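PDB 5B6T: glycosyl hydrolase family 62 protein from Coprinopsis cinerea, which hydrolyses alpha-L-arabinofuranosidic linkages and, as a family 62 glycoside hydrolase, probably removes arabinose side groups from arabinoxylan. Local coordinates for residues Ser167-Ser172 with Asn176-Pro181; Trp145-Ser150 with Thr229-Pro234. All blocks are in the same frame, centred on the assembly; numbering follows the deposited sequence.

Interaction 1 (Ser167-Ser172 with Asn176-Pro181); sequences SQTSLS and NGFNEP
The backbones of S167-T169, at the end of strand 163-170, and of N176-P181, in the loop that follows, run roughly antiparallel, 149° apart, with a single main-chain hydrogen bond between them, N179 N to Q168 O (3.1 Å). The N179 side chain adds what a regular strand partner would supply from its main chain: OD1 takes the N-H of Q168 at 2.8 Å in a nearly straight bond (170°), the donor standing above the amide plane. The backbone N-H and C=O of Q168 are thus both held by N179, while the Q168 side chain lies with CG beside N179 ND2 and its OE1 bonded to R166. In a five-bladed beta-propeller, the fold of GH62 enzymes, this is a blade whose third strand returns to its outermost strand, 182-186, through an irregular connection. S167 OG gives its hydrogen to N179 O at 2.7 Å and is also hydrogen-bonded to Y125 OH. T169 works with both branches: OG1, anti to the backbone N (chi1 -166°), donates in plane to a lone pair of N176 O at 2.7 Å, and CG2 sits over the centre of the F178 ring in a CH-pi contact, 3.8 Å from its centroid. A valine here would remove the hydroxyl, and N176 O would probably be left without this donor, the loop tied less firmly to the strand. The F178 ring also meets F124, their planes nearly perpendicular.

Interaction 2 (Trp145-Ser150 with Thr229-Pro234); sequences WVICDS and TSIAGP
I231 reaches across to the end of strand 142-148 with two branches, and all of the contact is apolar. Its CG2 meets CG2 of I147 at 3.9 Å, methyl against methyl, while its CD1 lies 4.0 Å from I147 CG1 and 4.1 Å from D149 CB. The two isoleucines slant across one another, and CD1 of I231 is brought to the I147-D149 side by a CG1 set anti to the carbonyl carbon (chi1 -62°) and a nearly extended chain beyond it. D149 offers only its methylene here; its carboxylate turns to the backbone, where OD1 accepts from the N-H groups of S151 and L152.

No hydrogen bond crosses between the segments; those within 229-234 shape the loop that carries I231. The residues S230-G233 form a type I beta turn, closed by G233 N to S230 O at 3.0 Å, and S230 OG accepts from A232 N (3.0 Å) in an ST turn. I231 thus projects from a bend closed by two hydrogen bonds.

The loop joins strands 221-228 and 236-237 of one propeller blade, whereas I147 belongs to the innermost strand of the preceding one. Around the pair, I231 also touches H154 and F156 of strand 152-158, I147 touches F156 and L277, and both isoleucines touch Y208 of strand 207-215, where the two blades adjoin.

Interactions 1 and 2 lie at two sides of the same four-stranded blade, their centres 12 Å apart: the first involves its third strand and the turn to its outer edge, the second its inner strand and a loop of the next blade. Accordingly, interaction 1 is local and partly exposed, rich in hydrogen bonds that use side chains in place of regular strand pairing, whereas interaction 2 is buried, long-range in sequence and purely apolar between its segments. They meet through L171, whose CD2 packs 3.6 Å from S150 O and whose CD1 lies near C148 CB. Strand 152-158, bonded to both 142-148 and 163-170, runs between them.

Interaction 1 (Ser167-Ser172 with Asn176-Pro181)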
loop_
_atom_site.group_PDB
_atom_site.type_symbol
_atom_site.label_atom_id
_atom_site.label_comp_id
_atom_site.label_asym_id
_atom_site.label_seq_id
_atom_site.Cartn_x
_atom_site.Cartn_y
_atom_site.Cartn_z
ATOM N N SER A 167 -1.411 13.547 9.209
ATOM C CA SER A 167 -0.523 14.441 9.973
ATOM C C SER A 167 0.500 15.007 9.033
ATOM O O SER A 167 0.751 14.473 7.933
ATOM C CB SER A 167 0.211 13.697 11.093
ATOM O OG SER A 167 -0.681 13.287 12.118
ATOM N N GLN A 168 1.129 16.097 9.460
ATOM C CA GLN A 168 2.241 16.630 8.689
ATOM C C GLN A 168 3.383 17.085 9.559
ATOM O O GLN A 168 3.200 17.341 10.754
ATOM C CB GLN A 168 1.750 17.762 7.786
ATOM C CG GLN A 168 1.041 18.877 8.550
ATOM C CD GLN A 168 0.625 19.988 7.622
ATOM O OE1 GLN A 168 -0.151 19.774 6.666
ATOM N NE2 GLN A 168 1.146 21.193 7.879
ATOM N N THR A 169 4.572 17.126 8.948
ATOM C CA THR A 169 5.764 17.677 9.554
ATOM C C THR A 169 6.608 18.330 8.461
ATOM O O THR A 169 6.301 18.177 7.296
ATOM C CB THR A 169 6.586 16.598 10.319
ATOM O OG1 THR A 169 7.567 17.218 11.155
ATOM C CG2 THR A 169 7.286 15.646 9.393
ATOM N N SER A 170 7.634 19.099 8.818
ATOM C CA SER A 170 8.505 19.656 7.789
ATOM C C SER A 170 9.397 18.601 7.157
ATOM O O SER A 170 9.781 17.609 7.789
ATOM C CB SER A 170 9.378 20.793 8.326
ATOM O OG SER A 170 10.259 20.260 9.278
ATOM N N LEU A 171 9.779 18.844 5.906
ATOM C CA LEU A 171 10.767 18.001 5.250
ATOM C C LEU A 171 12.070 17.880 6.058
ATOM O O LEU A 171 12.651 16.802 6.121
ATOM C CB LEU A 171 11.025 18.514 3.820
ATOM C CG LEU A 171 11.828 17.667 2.841
ATOM C CD1 LEU A 171 11.061 16.434 2.442
ATOM C CD2 LEU A 171 12.120 18.502 1.609
ATOM N N SER A 172 12.552 18.974 6.668
ATOM C CA SER A 172 13.811 18.925 7.427
ATOM C C SER A 172 13.672 18.145 8.724
ATOM O O SER A 172 14.628 17.511 9.148
ATOM C CB SER A 172 14.369 20.338 7.729
ATOM O OG SER A 172 13.390 21.135 8.361
ATOM N N ASN A 176 10.620 13.118 12.551
ATOM C CA ASN A 176 10.095 13.679 13.794
ATOM C C ASN A 176 9.114 14.808 13.527
ATOM O O ASN A 176 9.077 15.368 12.428
ATOM C CB ASN A 176 11.269 14.186 14.637
ATOM C CG ASN A 176 12.256 13.075 14.953
ATOM O OD1 ASN A 176 11.876 12.059 15.504
ATOM N ND2 ASN A 176 13.483 13.236 14.529
ATOM N N GLY A 177 8.316 15.117 14.525
ATOM C CA GLY A 177 7.463 16.292 14.517
ATOM C C GLY A 177 6.090 16.167 13.896
ATOM O O GLY A 177 5.406 17.168 13.758
ATOM N N PHE A 178 5.659 14.957 13.545
ATOM C CA PHE A 178 4.319 14.802 13.007
ATOM C C PHE A 178 3.287 15.305 13.988
ATOM O O PHE A 178 3.290 14.934 15.157
ATOM C CB PHE A 178 4.019 13.357 12.580
ATOM C CG PHE A 178 4.507 13.039 11.210
ATOM C CD1 PHE A 178 3.935 13.645 10.095
ATOM C CD2 PHE A 178 5.552 12.160 11.022
ATOM C CE1 PHE A 178 4.383 13.339 8.834
ATOM C CE2 PHE A 178 6.014 11.856 9.744
ATOM C CZ PHE A 178 5.433 12.444 8.649
ATOM N N ASN A 179 2.392 16.155 13.479
ATOM C CA ASN A 179 1.431 16.830 14.333
ATOM C C ASN A 179 0.202 15.991 14.587
ATOM O O ASN A 179 0.131 14.815 14.175
ATOM C CB ASN A 179 1.083 18.214 13.776
ATOM C CG ASN A 179 0.334 18.169 12.471
ATOM O OD1 ASN A 179 0.123 17.116 11.864
ATOM N ND2 ASN A 179 -0.050 19.347 11.998
ATOM N N GLU A 180 -0.775 16.559 15.289
ATOM C CA GLU A 180 -1.997 15.825 15.544
ATOM C C GLU A 180 -2.696 15.608 14.202
ATOM O O GLU A 180 -2.847 16.536 13.418
ATOM C CB GLU A 180 -2.918 16.605 16.493
ATOM C CG GLU A 180 -4.236 15.885 16.825
ATOM C CD GLU A 180 -4.111 14.654 17.744
ATOM O OE1 GLU A 180 -2.963 14.384 18.239
ATOM O OE2 GLU A 180 -5.176 13.965 17.978
ATOM N N PRO A 181 -3.128 14.367 13.902
ATOM C CA PRO A 181 -3.809 14.214 12.612
ATOM C C PRO A 181 -5.122 14.972 12.498
ATOM O O PRO A 181 -5.802 15.206 13.504
ATOM C CB PRO A 181 -4.077 12.706 12.510
ATOM C CG PRO A 181 -3.323 12.079 13.625
ATOM C CD PRO A 181 -3.099 13.113 14.662
#

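Interaction 2 (Trp145-Ser150 with Thr229-Pro234)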
loop_
_atom_site.group_PDB
_atom_site.type_symbol
_atom_site.label_atom_id
_atom_site.label_comp_id
_atom_site.label_asym_id
_atom_site.label_seq_id
_atom_site.Cartn_x
_atom_site.Cartn_y
_atom_site.Cartn_z
ATOM N N TRP A 145 1.036 5.573 5.438
ATOM C CA TRP A 145 1.549 6.021 4.144
ATOM C C TRP A 145 2.126 7.423 4.212
ATOM O O TRP A 145 1.413 8.375 4.601
ATOM C CB TRP A 145 0.406 5.964 3.121
ATOM C CG TRP A 145 0.822 6.385 1.744
ATOM C CD1 TRP A 145 0.899 7.668 1.250
ATOM C CD2 TRP A 145 1.198 5.532 0.673
ATOM N NE1 TRP A 145 1.341 7.644 -0.031
ATOM C CE2 TRP A 145 1.513 6.346 -0.430
ATOM C CE3 TRP A 145 1.296 4.153 0.534
ATOM C CZ2 TRP A 145 1.950 5.814 -1.656
ATOM C CZ3 TRP A 145 1.738 3.640 -0.659
ATOM C CH2 TRP A 145 2.033 4.462 -1.748
ATOM N N VAL A 146 3.380 7.569 3.796
ATOM C CA VAL A 146 4.068 8.858 3.716
ATOM C C VAL A 146 4.122 9.358 2.281
ATOM O O VAL A 146 4.415 8.609 1.356
ATOM C CB VAL A 146 5.506 8.751 4.296
ATOM C CG1 VAL A 146 6.322 10.007 3.981
ATOM C CG2 VAL A 146 5.490 8.453 5.784
ATOM N N ILE A 147 3.869 10.654 2.119
ATOM C CA ILE A 147 4.177 11.383 0.881
ATOM C C ILE A 147 4.624 12.787 1.267
ATOM O O ILE A 147 4.015 13.434 2.128
ATOM C CB ILE A 147 3.006 11.377 -0.131
ATOM C CG1 ILE A 147 3.344 12.216 -1.365
ATOM C CG2 ILE A 147 1.678 11.831 0.486
ATOM C CD1 ILE A 147 2.380 12.060 -2.503
ATOM N N CYS A 148 5.684 13.262 0.604
ATOM C CA CYS A 148 6.236 14.590 0.842
ATOM C C CYS A 148 6.158 15.434 -0.422
ATOM O O CYS A 148 6.233 14.916 -1.531
ATOM C CB CYS A 148 7.700 14.488 1.266
ATOM S SG CYS A 148 7.972 13.309 2.612
ATOM N N ASP A 149 6.103 16.752 -0.248
ATOM C CA ASP A 149 6.311 17.652 -1.377
ATOM C C ASP A 149 7.604 18.433 -1.086
ATOM O O ASP A 149 8.402 17.981 -0.277
ATOM C CB ASP A 149 5.066 18.514 -1.621
ATOM C CG ASP A 149 4.835 19.579 -0.559
ATOM O OD1 ASP A 149 5.581 19.708 0.421
ATOM O OD2 ASP A 149 3.848 20.325 -0.728
ATOM N N SER A 150 7.836 19.592 -1.698
ATOM C CA SER A 150 9.100 20.309 -1.457
ATOM C C SER A 150 9.265 20.906 -0.053
ATOM O O SER A 150 10.366 21.318 0.336
ATOM C CB SER A 150 9.266 21.430 -2.500
ATOM O OG SER A 150 8.263 22.421 -2.335
ATOM N N THR A 229 -5.451 19.202 -5.992
ATOM C CA THR A 229 -4.246 19.990 -6.233
ATOM C C THR A 229 -3.302 19.979 -5.031
ATOM O O THR A 229 -2.169 20.438 -5.139
ATOM C CB THR A 229 -4.593 21.456 -6.578
ATOM O OG1 THR A 229 -5.313 22.034 -5.518
ATOM C CG2 THR A 229 -5.421 21.492 -7.783
ATOM N N SER A 230 -3.756 19.526 -3.866
ATOM C CA SER A 230 -2.895 19.457 -2.681
ATOM C C SER A 230 -2.993 18.100 -2.007
ATOM O O SER A 230 -4.048 17.459 -1.980
ATOM C CB SER A 230 -3.350 20.516 -1.675
ATOM O OG SER A 230 -2.654 20.422 -0.438
ATOM N N ILE A 231 -1.903 17.701 -1.381
ATOM C CA ILE A 231 -1.909 16.502 -0.555
ATOM C C ILE A 231 -2.921 16.651 0.597
ATOM O O ILE A 231 -3.498 15.654 1.058
ATOM C CB ILE A 231 -0.478 16.194 -0.037
ATOM C CG1 ILE A 231 0.493 15.914 -1.209
ATOM C CG2 ILE A 231 -0.524 15.019 0.930
ATOM C CD1 ILE A 231 1.969 15.972 -0.842
ATOM N N ALA A 232 -3.135 17.879 1.060
ATOM C CA ALA A 232 -4.085 18.172 2.128
ATOM C C ALA A 232 -5.537 18.243 1.670
ATOM O O ALA A 232 -6.421 18.471 2.485
ATOM C CB ALA A 232 -3.698 19.472 2.824
ATOM N N GLY A 233 -5.806 17.990 0.390
ATOM C CA GLY A 233 -7.163 18.021 -0.120
ATOM C C GLY A 233 -7.559 19.450 -0.439
ATOM O O GLY A 233 -6.720 20.347 -0.473
ATOM N N PRO A 234 -8.848 19.679 -0.723
ATOM C CA PRO A 234 -9.969 18.766 -0.728
ATOM C C PRO A 234 -9.869 17.778 -1.905
ATOM O O PRO A 234 -9.308 18.104 -2.948
ATOM C CB PRO A 234 -11.162 19.718 -0.894
ATOM C CG PRO A 234 -10.637 20.823 -1.727
ATOM C CD PRO A 234 -9.175 20.965 -1.374
#